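Local coordinates for protein positive phenol-degradative gene regulator (Ralstonia sp. E2, PDB 5FRY) that activates transcription of phenol-degradation genes in response to phenols, which are bound by the sensory domain that makes up this chain, at residues F92-L95 against E96-P99; A79-A82 against K83-S87; E53-T57 against L58-R62; E199-L202 against A203-P207; R24-K28 against E29-W33. All coordinates share one frame; numbering follows the deposited sequence.

Interaction 1: F92-L95 against E96-P99; sequences FGML and EMGP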
loop_
_atom_site.group_PDB
_atom_site.type_symbol
_atom_site.label_atom_id
_atom_site.label_comp_id
_atom_site.label_asym_id
_atom_site.label_seq_id
_atom_site.Cartn_x
_atom_site.Cartn_y
_atom_site.Cartn_z
ATOM N N PHE A 92 -9.377 26.533 -6.682
ATOM C CA PHE A 92 -8.094 26.283 -6.040
ATOM C C PHE A 92 -8.293 25.473 -4.766
ATOM O O PHE A 92 -7.476 24.608 -4.431
ATOM C CB PHE A 92 -7.366 27.592 -5.730
ATOM C CG PHE A 92 -6.217 27.423 -4.781
ATOM C CD1 PHE A 92 -5.004 26.917 -5.220
ATOM C CD2 PHE A 92 -6.355 27.760 -3.438
ATOM C CE1 PHE A 92 -3.946 26.751 -4.338
ATOM C CE2 PHE A 92 -5.301 27.597 -2.552
ATOM C CZ PHE A 92 -4.099 27.091 -3.003
ATOM N N GLY A 93 -9.374 25.762 -4.051
ATOM C CA GLY A 93 -9.717 25.011 -2.856
ATOM C C GLY A 93 -9.955 23.556 -3.199
ATOM O O GLY A 93 -9.569 22.655 -2.449
ATOM N N MET A 94 -10.585 23.332 -4.347
ATOM C CA MET A 94 -10.810 21.987 -4.853
ATOM C C MET A 94 -9.485 21.294 -5.171
ATOM O O MET A 94 -9.232 20.168 -4.737
ATOM C CB MET A 94 -11.694 22.028 -6.103
ATOM C CG MET A 94 -13.058 22.644 -5.883
ATOM S SD MET A 94 -13.982 21.807 -4.572
ATOM C CE MET A 94 -13.802 20.088 -5.064
ATOM N N LEU A 95 -8.659 21.976 -5.956
ATOM C CA LEU A 95 -7.346 21.478 -6.333
ATOM C C LEU A 95 -6.524 21.147 -5.096
ATOM O O LEU A 95 -5.921 20.074 -5.002
ATOM C CB LEU A 95 -6.626 22.514 -7.200
ATOM C CG LEU A 95 -5.214 22.246 -7.725
ATOM C CD1 LEU A 95 -4.157 22.424 -6.632
ATOM C CD2 LEU A 95 -5.117 20.864 -8.344
ATOM N N GLU A 96 -6.541 22.068 -4.134
ATOM C CA GLU A 96 -5.698 21.974 -2.951
ATOM C C GLU A 96 -6.011 20.754 -2.089
ATOM O O GLU A 96 -5.238 20.414 -1.187
ATOM C CB GLU A 96 -5.821 23.255 -2.108
ATOM C CG GLU A 96 -4.933 23.250 -0.859
ATOM C CD GLU A 96 -4.855 24.602 -0.157
ATOM O OE1 GLU A 96 -5.918 25.156 0.194
ATOM O OE2 GLU A 96 -3.727 25.106 0.045
ATOM N N MET A 97 -7.133 20.097 -2.359
ATOM C CA MET A 97 -7.480 18.917 -1.589
ATOM C C MET A 97 -6.593 17.744 -2.016
ATOM O O MET A 97 -6.269 16.887 -1.194
ATOM C CB MET A 97 -8.967 18.589 -1.735
ATOM C CG MET A 97 -9.860 19.401 -0.795
ATOM S SD MET A 97 -11.659 19.163 -0.995
ATOM C CE MET A 97 -11.909 19.938 -2.580
ATOM N N GLY A 98 -6.205 17.724 -3.288
ATOM C CA GLY A 98 -5.240 16.770 -3.810
ATOM C C GLY A 98 -3.995 16.671 -2.948
ATOM O O GLY A 98 -3.776 15.659 -2.271
ATOM N N PRO A 99 -3.171 17.725 -2.970
ATOM C CA PRO A 99 -1.982 17.825 -2.120
ATOM C C PRO A 99 -2.244 17.459 -0.642
ATOM O O PRO A 99 -1.384 16.810 -0.050
ATOM C CB PRO A 99 -1.576 19.294 -2.271
ATOM C CG PRO A 99 -2.033 19.647 -3.652
ATOM C CD PRO A 99 -3.274 18.858 -3.914
#
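Glu96 lays its side chain beside the Phe92 ring, one helical turn back. Its CB starts 3.2 Å from Phe92 O and also sits over one face of the ring, near the rim. CG is anti to the backbone N (chi1 -179°), and the chain runs out extended beside the ring. CD then lies 3.9 Å from Phe92 CZ. At the tip OE1 meets Phe92 CE2 at 3.7 Å, and OE2 meets CZ. Carboxylate and ring are inclined by 54°, so this is no flat stack. Beneath it the backbone changes step. Glu96 N bonds to Phe92 O (2.7 Å), four residues back. Met97 N and Gly98 N reach only three back, Met97 N to Met94 O and Gly98 N to Leu95 O (2.9 Å). Pro99 has no N-H to give, and its CD rests 3.1 Å from Leu95 O. Helix 91-95 passes into helix 97-104 here. Met94 O also accepts a bond from Tyr161 OH of helix 152-166. Leu95 packs on Val115 and Ile117 of strand 109-118 and on Tyr124 and Phe128 of strand 123-131. Pro99 touches the same two strands and the bound 3,4-dimethylphenol.

Interaction 2: A79-A82 against K83-S87; sequences AELA and KTMRS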
loop_
_atom_site.group_PDB
_atom_site.type_symbol
_atom_site.label_atom_id
_atom_site.label_comp_id
_atom_site.label_asym_id
_atom_site.label_seq_id
_atom_site.Cartn_x
_atom_site.Cartn_y
_atom_site.Cartn_z
ATOM N N ALA A 79 -10.125 12.441 -5.940
ATOM C CA ALA A 79 -10.836 13.547 -6.572
ATOM C C ALA A 79 -12.356 13.349 -6.473
ATOM O O ALA A 79 -13.095 14.317 -6.409
ATOM C CB ALA A 79 -10.447 13.695 -8.020
ATOM N N GLU A 80 -12.804 12.099 -6.433
ATOM C CA GLU A 80 -14.230 11.819 -6.241
ATOM C C GLU A 80 -14.657 12.226 -4.847
ATOM O O GLU A 80 -15.772 12.724 -4.655
ATOM C CB GLU A 80 -14.549 10.338 -6.461
ATOM C CG GLU A 80 -14.338 9.876 -7.887
ATOM C CD GLU A 80 -14.432 8.368 -8.029
ATOM O OE1 GLU A 80 -14.688 7.676 -7.010
ATOM O OE2 GLU A 80 -14.243 7.869 -9.160
ATOM N N LEU A 81 -13.774 12.000 -3.877
ATOM C CA LEU A 81 -14.037 12.394 -2.504
ATOM C C LEU A 81 -14.077 13.921 -2.403
ATOM O O LEU A 81 -14.940 14.480 -1.725
ATOM C CB LEU A 81 -12.988 11.797 -1.555
ATOM C CG LEU A 81 -12.993 12.287 -0.106
ATOM C CD1 LEU A 81 -14.380 12.109 0.491
ATOM C CD2 LEU A 81 -11.957 11.568 0.744
ATOM N N ALA A 82 -13.171 14.593 -3.105
ATOM C CA ALA A 82 -13.072 16.047 -3.024
ATOM C C ALA A 82 -14.284 16.709 -3.662
ATOM O O ALA A 82 -14.772 17.729 -3.180
ATOM C CB ALA A 82 -11.789 16.535 -3.690
ATOM N N LYS A 83 -14.768 16.123 -4.746
ATOM C CA LYS A 83 -15.928 16.672 -5.445
ATOM C C LYS A 83 -17.191 16.637 -4.572
ATOM O O LYS A 83 -18.128 17.391 -4.831
ATOM C CB LYS A 83 -16.183 15.914 -6.754
ATOM C CG LYS A 83 -15.328 16.340 -7.952
ATOM C CD LYS A 83 -15.291 15.179 -8.921
ATOM C CE LYS A 83 -14.493 15.446 -10.172
ATOM N NZ LYS A 83 -14.926 14.472 -11.242
ATOM N N THR A 84 -17.194 15.785 -3.552
ATOM C CA THR A 84 -18.310 15.718 -2.617
ATOM C C THR A 84 -18.365 16.989 -1.777
ATOM O O THR A 84 -19.402 17.645 -1.692
ATOM C CB THR A 84 -18.193 14.499 -1.684
ATOM O OG1 THR A 84 -16.844 14.377 -1.218
ATOM C CG2 THR A 84 -18.588 13.226 -2.420
ATOM N N MET A 85 -17.238 17.333 -1.163
ATOM C CA MET A 85 -17.131 18.554 -0.374
ATOM C C MET A 85 -16.687 19.709 -1.263
ATOM O O MET A 85 -15.506 20.052 -1.311
ATOM C CB MET A 85 -16.145 18.366 0.780
ATOM C CG MET A 85 -14.753 17.939 0.343
ATOM S SD MET A 85 -13.946 16.863 1.544
ATOM C CE MET A 85 -14.364 15.250 0.888
ATOM N N ARG A 86 -17.643 20.301 -1.971
ATOM C CA ARG A 86 -17.355 21.367 -2.918
ATOM C C ARG A 86 -18.347 22.521 -2.791
ATOM O O ARG A 86 -18.389 23.413 -3.641
ATOM C CB ARG A 86 -17.370 20.796 -4.337
ATOM C CG ARG A 86 -17.000 21.782 -5.427
ATOM C CD ARG A 86 -16.524 21.053 -6.663
ATOM N NE ARG A 86 -16.707 21.842 -7.878
ATOM C CZ ARG A 86 -16.351 21.425 -9.088
ATOM N NH1 ARG A 86 -15.790 20.229 -9.232
ATOM N NH2 ARG A 86 -16.550 22.200 -10.149
ATOM N N SER A 87 -19.131 22.494 -1.715
ATOM C CA SER A 87 -20.199 23.465 -1.467
ATOM C C SER A 87 -19.847 24.899 -1.863
ATOM O O SER A 87 -20.396 25.440 -2.825
ATOM C CB SER A 87 -20.590 23.429 0.013
ATOM O OG SER A 87 -19.438 23.449 0.843
#
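The C-terminal end of helix 60-84 is built here, with Lys83 laid over the Ala79 carbonyl and Met85 turning the chain out. Lys83 N donates to Ala79 O at 3.0 Å, a regular helical bond with an angle of 151° at the hydrogen. The Lys83 side chain then climbs past the same oxygen. Its CB, CG and CD all stay near it, CD at 3.4 Å from Ala79 O. The chain is extended beyond CG, which carries NZ to Ala164 O of helix 152-166, where it is hydrogen-bonded. At the next residue, Thr84 CG2 lies 3.6 Å from Glu80 O. A bond from Thr84 N to Leu81 O is doubtful, as that oxygen is crowded in the model. Met85 leaves the helical backbone and is the centre of an inverse gamma turn, with a weak bond from Arg86 N to Thr84 O (3.2 Å). Met85 CG stands between the backbone N and the carbonyl carbon (chi1 57°), 3.5 Å from Ala82 O. Around the helix end, Ala79 and Ala82 pack on Tyr161 of helix 152-166. Ala82 and Met85 pack on Met97 of helix 97-104, and Leu81 and Met85 touch Arg22 in the loop before strand 23-26.

Interaction 3: E53-T57 against L58-R62; sequences ELVDT and LGMER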
loop_
_atom_site.group_PDB
_atom_site.type_symbol
_atom_site.label_atom_id
_atom_site.label_comp_id
_atom_site.label_asym_id
_atom_site.label_seq_id
_atom_site.Cartn_x
_atom_site.Cartn_y
_atom_site.Cartn_z
ATOM N N GLU A 53 11.560 -6.291 -7.404
ATOM C CA GLU A 53 11.249 -7.473 -8.199
ATOM C C GLU A 53 10.637 -7.122 -9.551
ATOM O O GLU A 53 10.934 -7.775 -10.551
ATOM C CB GLU A 53 10.305 -8.406 -7.432
ATOM C CG GLU A 53 10.933 -9.049 -6.197
ATOM C CD GLU A 53 10.280 -10.370 -5.837
ATOM O OE1 GLU A 53 10.105 -11.214 -6.745
ATOM O OE2 GLU A 53 9.931 -10.569 -4.651
ATOM N N LEU A 54 9.781 -6.104 -9.591
ATOM C CA LEU A 54 9.168 -5.709 -10.852
ATOM C C LEU A 54 10.186 -5.098 -11.812
ATOM O O LEU A 54 10.099 -5.311 -13.018
ATOM C CB LEU A 54 8.012 -4.730 -10.623
ATOM C CG LEU A 54 6.751 -5.349 -10.029
ATOM C CD1 LEU A 54 5.644 -4.330 -10.010
ATOM C CD2 LEU A 54 6.319 -6.599 -10.790
ATOM N N VAL A 55 11.146 -4.344 -11.290
ATOM C CA VAL A 55 12.165 -3.753 -12.153
ATOM C C VAL A 55 13.080 -4.850 -12.675
ATOM O O VAL A 55 13.182 -5.073 -13.884
ATOM C CB VAL A 55 13.003 -2.683 -11.422
ATOM C CG1 VAL A 55 14.177 -2.241 -12.287
ATOM C CG2 VAL A 55 12.132 -1.490 -11.032
ATOM N N ASP A 56 13.718 -5.544 -11.735
ATOM C CA ASP A 56 14.610 -6.667 -12.013
ATOM C C ASP A 56 14.068 -7.677 -13.024
ATOM O O ASP A 56 14.841 -8.259 -13.788
ATOM C CB ASP A 56 14.949 -7.399 -10.707
ATOM C CG ASP A 56 15.904 -6.613 -9.824
ATOM O OD1 ASP A 56 16.677 -5.790 -10.365
ATOM O OD2 ASP A 56 15.890 -6.820 -8.587
ATOM N N THR A 57 12.757 -7.906 -13.043
ATOM C CA THR A 57 12.229 -8.899 -13.981
ATOM C C THR A 57 11.456 -8.295 -15.155
ATOM O O THR A 57 11.377 -8.906 -16.223
ATOM C CB THR A 57 11.314 -9.924 -13.278
ATOM O OG1 THR A 57 12.050 -10.636 -12.280
ATOM C CG2 THR A 57 10.715 -10.901 -14.281
ATOM N N LEU A 58 10.883 -7.110 -14.970
ATOM C CA LEU A 58 10.118 -6.481 -16.044
ATOM C C LEU A 58 10.882 -5.321 -16.680
ATOM O O LEU A 58 10.556 -4.892 -17.784
ATOM C CB LEU A 58 8.763 -5.975 -15.536
ATOM C CG LEU A 58 7.844 -6.888 -14.717
ATOM C CD1 LEU A 58 6.667 -6.098 -14.147
ATOM C CD2 LEU A 58 7.345 -8.063 -15.536
ATOM N N GLY A 59 11.877 -4.799 -15.969
ATOM C CA GLY A 59 12.638 -3.659 -16.449
ATOM C C GLY A 59 12.096 -2.345 -15.926
ATOM O O GLY A 59 10.908 -2.236 -15.633
ATOM N N MET A 60 12.968 -1.348 -15.830
ATOM C CA MET A 60 12.635 -0.046 -15.258
ATOM C C MET A 60 11.375 0.580 -15.857
ATOM O O MET A 60 10.472 1.003 -15.130
ATOM C CB MET A 60 13.815 0.911 -15.440
ATOM C CG MET A 60 13.738 2.178 -14.608
ATOM S SD MET A 60 14.143 1.887 -12.875
ATOM C CE MET A 60 15.921 2.136 -12.887
ATOM N N GLU A 61 11.315 0.638 -17.184
ATOM C CA GLU A 61 10.228 1.331 -17.870
ATOM C C GLU A 61 8.861 0.688 -17.681
ATOM O O GLU A 61 7.860 1.389 -17.526
ATOM C CB GLU A 61 10.544 1.439 -19.364
ATOM C CG GLU A 61 11.561 2.512 -19.663
ATOM C CD GLU A 61 11.256 3.802 -18.912
ATOM O OE1 GLU A 61 10.318 4.527 -19.319
ATOM O OE2 GLU A 61 11.944 4.076 -17.904
ATOM N N ARG A 62 8.806 -0.639 -17.697
ATOM C CA ARG A 62 7.529 -1.329 -17.562
ATOM C C ARG A 62 7.051 -1.299 -16.109
ATOM O O ARG A 62 5.852 -1.160 -15.844
ATOM C CB ARG A 62 7.637 -2.769 -18.062
ATOM C CG ARG A 62 6.293 -3.389 -18.389
ATOM C CD ARG A 62 6.430 -4.583 -19.314
ATOM N NE ARG A 62 6.678 -5.827 -18.586
ATOM C CZ ARG A 62 6.371 -7.034 -19.055
ATOM N NH1 ARG A 62 5.802 -7.159 -20.250
ATOM N NH2 ARG A 62 6.627 -8.118 -18.328
#
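Leu54 and Leu58 form the tight part of this contact. They are one turn apart on helix 44-58 and lie side by side, pointing the same way. Leu54 CD2 and Leu58 CD1 are 3.4 Å apart, closer than usual for two carbons. Leu58 has CG beside its backbone N (chi1 -50°), which holds CG 3.2 Å from Leu54 O. That oxygen also takes the bond from Leu58 N at 2.8 Å. The next bond, Gly59 N to Val55 O, is modelled very short, at 2.5 Å, so its exact length is doubtful. Gly59 then leaves the helix with positive phi (94°), a backbone shape that suits glycine. It is also the N-cap residue of the next helix, 60-84, so one residue separates the two helices. The other side is looser. Val55 CG1 approaches Met60 N at 3.8 Å, and Met60 SD stays 4.2 Å from Val55 CG1. Met60 is exposed, with its chain bent at chi2 and chi3. Thr57 and Asp56 also face solvent. Helix 60-84 folds back against helix 44-58, with Leu54 on Ala63 and Leu66, Val55 on Ala63 and Leu58 on Leu66. The leucine side meets the second subunit: Leu54 packs on Leu54 and Leu58 on Leu58 of that subunit, and Glu53 forms a salt bridge with Arg69 of the second subunit.

Interaction 4: E199-L202 against A203-P207; sequences EAEL and ALYQP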
loop_
_atom_site.group_PDB
_atom_site.type_symbol
_atom_site.label_atom_id
_atom_site.label_comp_id
_atom_site.label_asym_id
_atom_site.label_seq_id
_atom_site.Cartn_x
_atom_site.Cartn_y
_atom_site.Cartn_z
ATOM N N GLU A 199 2.046 13.276 -25.816
ATOM C CA GLU A 199 1.388 12.144 -26.458
ATOM C C GLU A 199 2.129 10.849 -26.150
ATOM O O GLU A 199 1.594 9.756 -26.331
ATOM C CB GLU A 199 1.305 12.358 -27.970
ATOM C CG GLU A 199 0.114 11.679 -28.628
ATOM C CD GLU A 199 -1.211 12.171 -28.082
ATOM O OE1 GLU A 199 -1.374 13.399 -27.929
ATOM O OE2 GLU A 199 -2.091 11.328 -27.805
ATOM N N ALA A 200 3.367 10.982 -25.681
ATOM C CA ALA A 200 4.186 9.828 -25.335
ATOM C C ALA A 200 4.100 9.518 -23.844
ATOM O O ALA A 200 4.268 8.372 -23.430
ATOM C CB ALA A 200 5.631 10.061 -25.749
ATOM N N GLU A 201 3.839 10.545 -23.041
ATOM C CA GLU A 201 3.735 10.371 -21.598
ATOM C C GLU A 201 2.408 9.667 -21.312
ATOM O O GLU A 201 2.304 8.823 -20.421
ATOM C CB GLU A 201 3.831 11.727 -20.881
ATOM C CG GLU A 201 3.564 11.704 -19.375
ATOM C CD GLU A 201 4.779 11.337 -18.555
ATOM O OE1 GLU A 201 5.858 11.117 -19.154
ATOM O OE2 GLU A 201 4.649 11.274 -17.308
ATOM N N LEU A 202 1.404 10.008 -22.113
ATOM C CA LEU A 202 0.055 9.472 -21.981
ATOM C C LEU A 202 0.055 7.961 -22.119
ATOM O O LEU A 202 -0.723 7.267 -21.464
ATOM C CB LEU A 202 -0.868 10.094 -23.030
ATOM C CG LEU A 202 -2.347 9.697 -23.024
ATOM C CD1 LEU A 202 -3.032 10.207 -21.757
ATOM C CD2 LEU A 202 -3.048 10.228 -24.271
ATOM N N ALA A 203 0.950 7.463 -22.966
ATOM C CA ALA A 203 1.039 6.042 -23.253
ATOM C C ALA A 203 1.344 5.220 -22.000
ATOM O O ALA A 203 1.061 4.017 -21.951
ATOM C CB ALA A 203 2.095 5.795 -24.326
ATOM N N LEU A 204 1.906 5.869 -20.982
ATOM C CA LEU A 204 2.341 5.155 -19.782
ATOM C C LEU A 204 1.199 4.959 -18.788
ATOM O O LEU A 204 1.324 4.209 -17.817
ATOM C CB LEU A 204 3.502 5.895 -19.118
ATOM C CG LEU A 204 4.858 5.762 -19.820
ATOM C CD1 LEU A 204 5.874 6.735 -19.235
ATOM C CD2 LEU A 204 5.372 4.323 -19.718
ATOM N N TYR A 205 0.079 5.618 -19.045
ATOM C CA TYR A 205 -1.085 5.471 -18.192
ATOM C C TYR A 205 -2.044 4.439 -18.767
ATOM O O TYR A 205 -3.227 4.413 -18.423
ATOM C CB TYR A 205 -1.770 6.822 -18.008
ATOM C CG TYR A 205 -0.985 7.759 -17.114
ATOM C CD1 TYR A 205 -1.069 7.660 -15.724
ATOM C CD2 TYR A 205 -0.136 8.723 -17.651
ATOM C CE1 TYR A 205 -0.356 8.512 -14.905
ATOM C CE2 TYR A 205 0.587 9.583 -16.833
ATOM C CZ TYR A 205 0.469 9.471 -15.467
ATOM O OH TYR A 205 1.180 10.333 -14.663
ATOM N N GLN A 206 -1.514 3.580 -19.634
ATOM C CA GLN A 206 -2.313 2.586 -20.351
ATOM C C GLN A 206 -1.767 1.172 -20.173
ATOM O O GLN A 206 -0.598 0.924 -20.466
ATOM C CB GLN A 206 -2.347 2.927 -21.846
ATOM C CG GLN A 206 -2.912 4.287 -22.169
ATOM C CD GLN A 206 -4.423 4.277 -22.187
ATOM O OE1 GLN A 206 -5.042 3.597 -23.014
ATOM N NE2 GLN A 206 -5.033 5.022 -21.272
ATOM N N PRO A 207 -2.613 0.232 -19.710
ATOM C CA PRO A 207 -2.188 -1.172 -19.585
ATOM C C PRO A 207 -1.882 -1.786 -20.958
ATOM O O PRO A 207 -1.681 -2.999 -21.082
ATOM C CB PRO A 207 -3.394 -1.861 -18.933
ATOM C CG PRO A 207 -4.290 -0.753 -18.447
ATOM C CD PRO A 207 -4.025 0.419 -19.341
#
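Glu201 O and Leu202 O receive the two firm bonds of this contact. Leu204 N reaches Glu201 O at 3.0 Å, and Tyr205 N reaches Leu202 O at 3.0 Å. Both bonds span three residues, as in a 3-10 turn. Ala203 N to Ala200 O, at 3.5 Å, is weak. Side-chain carbons gather on the same oxygens. Leu204 CB is 3.4 Å from Glu201 O. Tyr205 has CG beside its backbone N (chi1 -72°), which sends the ring out across the helix end. Its CD2 comes 3.7 Å from Glu201 O, obliquely to the ring, while Leu202 O lies near the ring edge. Gln206 CG approaches Leu202 O at 3.8 Å. A second shell holds the turn in place. Tyr205 OH is hydrogen-bonded with Thr159 OG1 of helix 152-166, and Leu204 O accepts a bond from Arg69 NH1. Helix 198-201 and its 3-10 tail thus lie against helix 60-84, where Glu201, Leu204 and Tyr205 touch Met68 and Tyr205 also meets the Phe72 ring, and against strand 170-176, where Glu201 and Tyr205 pack on Leu171. At the end of the modelled chain, Pro207 touches Glu53 of the second subunit.

Interaction 5: R24-K28 against E29-W33; sequences RFAMK and EGSIW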
loop_
_atom_site.group_PDB
_atom_site.type_symbol
_atom_site.label_atom_id
_atom_site.label_comp_id
_atom_site.label_asym_id
_atom_site.label_seq_id
_atom_site.Cartn_x
_atom_site.Cartn_y
_atom_site.Cartn_z
ATOM N N ARG A 24 -11.727 7.197 8.671
ATOM C CA ARG A 24 -12.358 6.433 9.730
ATOM C C ARG A 24 -11.587 5.164 10.009
ATOM O O ARG A 24 -11.528 4.262 9.172
ATOM C CB ARG A 24 -13.805 6.080 9.367
ATOM C CG ARG A 24 -14.538 5.342 10.505
ATOM C CD ARG A 24 -15.897 4.809 10.074
ATOM N NE ARG A 24 -15.867 3.367 9.833
ATOM C CZ ARG A 24 -15.961 2.804 8.632
ATOM N NH1 ARG A 24 -16.106 3.554 7.541
ATOM N NH2 ARG A 24 -15.916 1.482 8.520
ATOM N N PHE A 25 -10.992 5.104 11.195
ATOM C CA PHE A 25 -10.287 3.919 11.649
ATOM C C PHE A 25 -11.200 3.031 12.464
ATOM O O PHE A 25 -11.602 3.388 13.565
ATOM C CB PHE A 25 -9.084 4.304 12.486
ATOM C CG PHE A 25 -7.918 4.792 11.690
ATOM C CD1 PHE A 25 -7.850 6.110 11.271
ATOM C CD2 PHE A 25 -6.866 3.942 11.391
ATOM C CE1 PHE A 25 -6.765 6.565 10.544
ATOM C CE2 PHE A 25 -5.772 4.397 10.665
ATOM C CZ PHE A 25 -5.722 5.703 10.245
ATOM N N ALA A 26 -11.525 1.868 11.932
ATOM C CA ALA A 26 -12.342 0.933 12.682
ATOM C C ALA A 26 -11.485 -0.255 13.068
ATOM O O ALA A 26 -11.663 -1.356 12.548
ATOM C CB ALA A 26 -13.550 0.497 11.876
ATOM N N MET A 27 -10.549 -0.012 13.978
ATOM C CA MET A 27 -9.612 -1.033 14.438
ATOM C C MET A 27 -10.321 -2.274 14.978
ATOM O O MET A 27 -9.785 -3.382 14.901
ATOM C CB MET A 27 -8.689 -0.431 15.495
ATOM C CG MET A 27 -7.808 -1.402 16.218
ATOM S SD MET A 27 -6.724 -0.491 17.332
ATOM C CE MET A 27 -7.925 0.382 18.351
ATOM N N LYS A 28 -11.524 -2.089 15.517
ATOM C CA LYS A 28 -12.372 -3.205 15.926
ATOM C C LYS A 28 -13.175 -3.747 14.735
ATOM O O LYS A 28 -14.166 -4.460 14.905
ATOM C CB LYS A 28 -13.324 -2.781 17.053
ATOM C CG LYS A 28 -12.643 -2.224 18.305
ATOM C CD LYS A 28 -13.674 -1.663 19.290
ATOM C CE LYS A 28 -13.031 -1.235 20.606
ATOM N NZ LYS A 28 -14.040 -0.776 21.614
ATOM N N GLU A 29 -12.754 -3.394 13.527
ATOM C CA GLU A 29 -13.362 -3.954 12.327
ATOM C C GLU A 29 -12.288 -4.502 11.394
ATOM O O GLU A 29 -12.578 -5.272 10.494
ATOM C CB GLU A 29 -14.196 -2.902 11.611
ATOM C CG GLU A 29 -15.071 -3.444 10.492
ATOM C CD GLU A 29 -15.824 -2.345 9.782
ATOM O OE1 GLU A 29 -16.226 -1.375 10.461
ATOM O OE2 GLU A 29 -15.993 -2.433 8.545
ATOM N N GLY A 30 -11.041 -4.106 11.627
ATOM C CA GLY A 30 -9.950 -4.522 10.763
ATOM C C GLY A 30 -10.039 -3.758 9.455
ATOM O O GLY A 30 -9.625 -4.232 8.398
ATOM N N SER A 31 -10.604 -2.563 9.515
ATOM C CA SER A 31 -10.805 -1.809 8.291
ATOM C C SER A 31 -10.379 -0.361 8.480
ATOM O O SER A 31 -10.207 0.100 9.609
ATOM C CB SER A 31 -12.271 -1.888 7.839
ATOM O OG SER A 31 -13.075 -0.996 8.583
ATOM N N ILE A 32 -10.158 0.319 7.351
ATOM C CA ILE A 32 -9.867 1.739 7.307
ATOM C C ILE A 32 -10.533 2.311 6.060
ATOM O O ILE A 32 -10.422 1.721 4.987
ATOM C CB ILE A 32 -8.360 2.038 7.237
ATOM C CG1 ILE A 32 -7.599 1.374 8.395
ATOM C CG2 ILE A 32 -8.113 3.538 7.221
ATOM C CD1 ILE A 32 -6.132 1.606 8.315
ATOM N N TRP A 33 -11.215 3.440 6.194
ATOM C CA TRP A 33 -11.933 4.025 5.064
ATOM C C TRP A 33 -11.583 5.487 4.931
ATOM O O TRP A 33 -11.449 6.194 5.924
ATOM C CB TRP A 33 -13.450 3.854 5.219
ATOM C CG TRP A 33 -13.897 2.449 5.001
ATOM C CD1 TRP A 33 -13.780 1.407 5.872
ATOM C CD2 TRP A 33 -14.513 1.924 3.825
ATOM N NE1 TRP A 33 -14.302 0.264 5.312
ATOM C CE2 TRP A 33 -14.762 0.558 4.054
ATOM C CE3 TRP A 33 -14.893 2.481 2.601
ATOM C CZ2 TRP A 33 -15.355 -0.265 3.100
ATOM C CZ3 TRP A 33 -15.484 1.668 1.654
ATOM C CH2 TRP A 33 -15.720 0.304 1.911
#
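Arg24 and Trp33 are paired first by backbone bonds. Arg24 N donates to Trp33 O at 2.9 Å, almost straight at 174°, and Trp33 N returns a bond to Arg24 O at 3.1 Å. Ala26 N bonds to Ser31 O at 3.2 Å. Phe25 and Ile32 between them form a non-hydrogen-bonded pair. At the loop Ala26 O gathers three N-H groups. Glu29 N is modelled very close, at 2.5 Å, while the bonds from Gly30 N and Ser31 N are weak.

The polar side chains lie on the face of Arg24, Ala26, Ser31 and Trp33. Arg24 bends at chi3 (103°) to bring its guanidinium back over the sheet. There NH2 makes a weak salt bridge to Glu29 OE1 at 3.5 Å, with the oxygen at the guanidinium edge and in its plane. The guanidinium also runs alongside the Trp33 indole, the two planes 23° apart, with NH2 3.4 Å from Trp33 CD1.

Apolar packing joins Phe25 and Ile32 on the other face. Phe25 CE2 meets Ile32 CD1 at 3.7 Å, and Ile32 CG2 sits over one face of the ring near its rim. Near the loop Ala26 CB touches Glu29 CB at 3.5 Å.

The second subunit meets this hairpin: its Arg109 bonds to Glu29 O, its Leu23 packs on Phe25 and its Ile104 on Ile32. A type I turn over Ala26 to Glu29 is followed by Gly30 with positive phi. Gly30 and Ser31 both stand opposite Ala26, a G1 bulge, in a beta hairpin of strands 23-26 and 31-34.

Overall arrangement
Along the chain the order is interaction 5, 3, 2, 1 and 4, with none enclosing another. Interactions 3 and 2 lie at the start and end of helix 60-84, with centres about 36 Å apart. Interaction 1 follows, and its centre is about 10 Å from that of interaction 2. These two touch, Met94 and Met97 packing on Ala82, Met85 and Arg86, and Pro99 carries this cluster to the phenol pocket. Interaction 4 comes last, at the end of the modelled chain, its nearest atoms about 4 Å from interaction 3. The second subunit is met around interactions 3 and 4 and again at the hairpin of interaction 5, whose centre is about 34 Å from that of interaction 3.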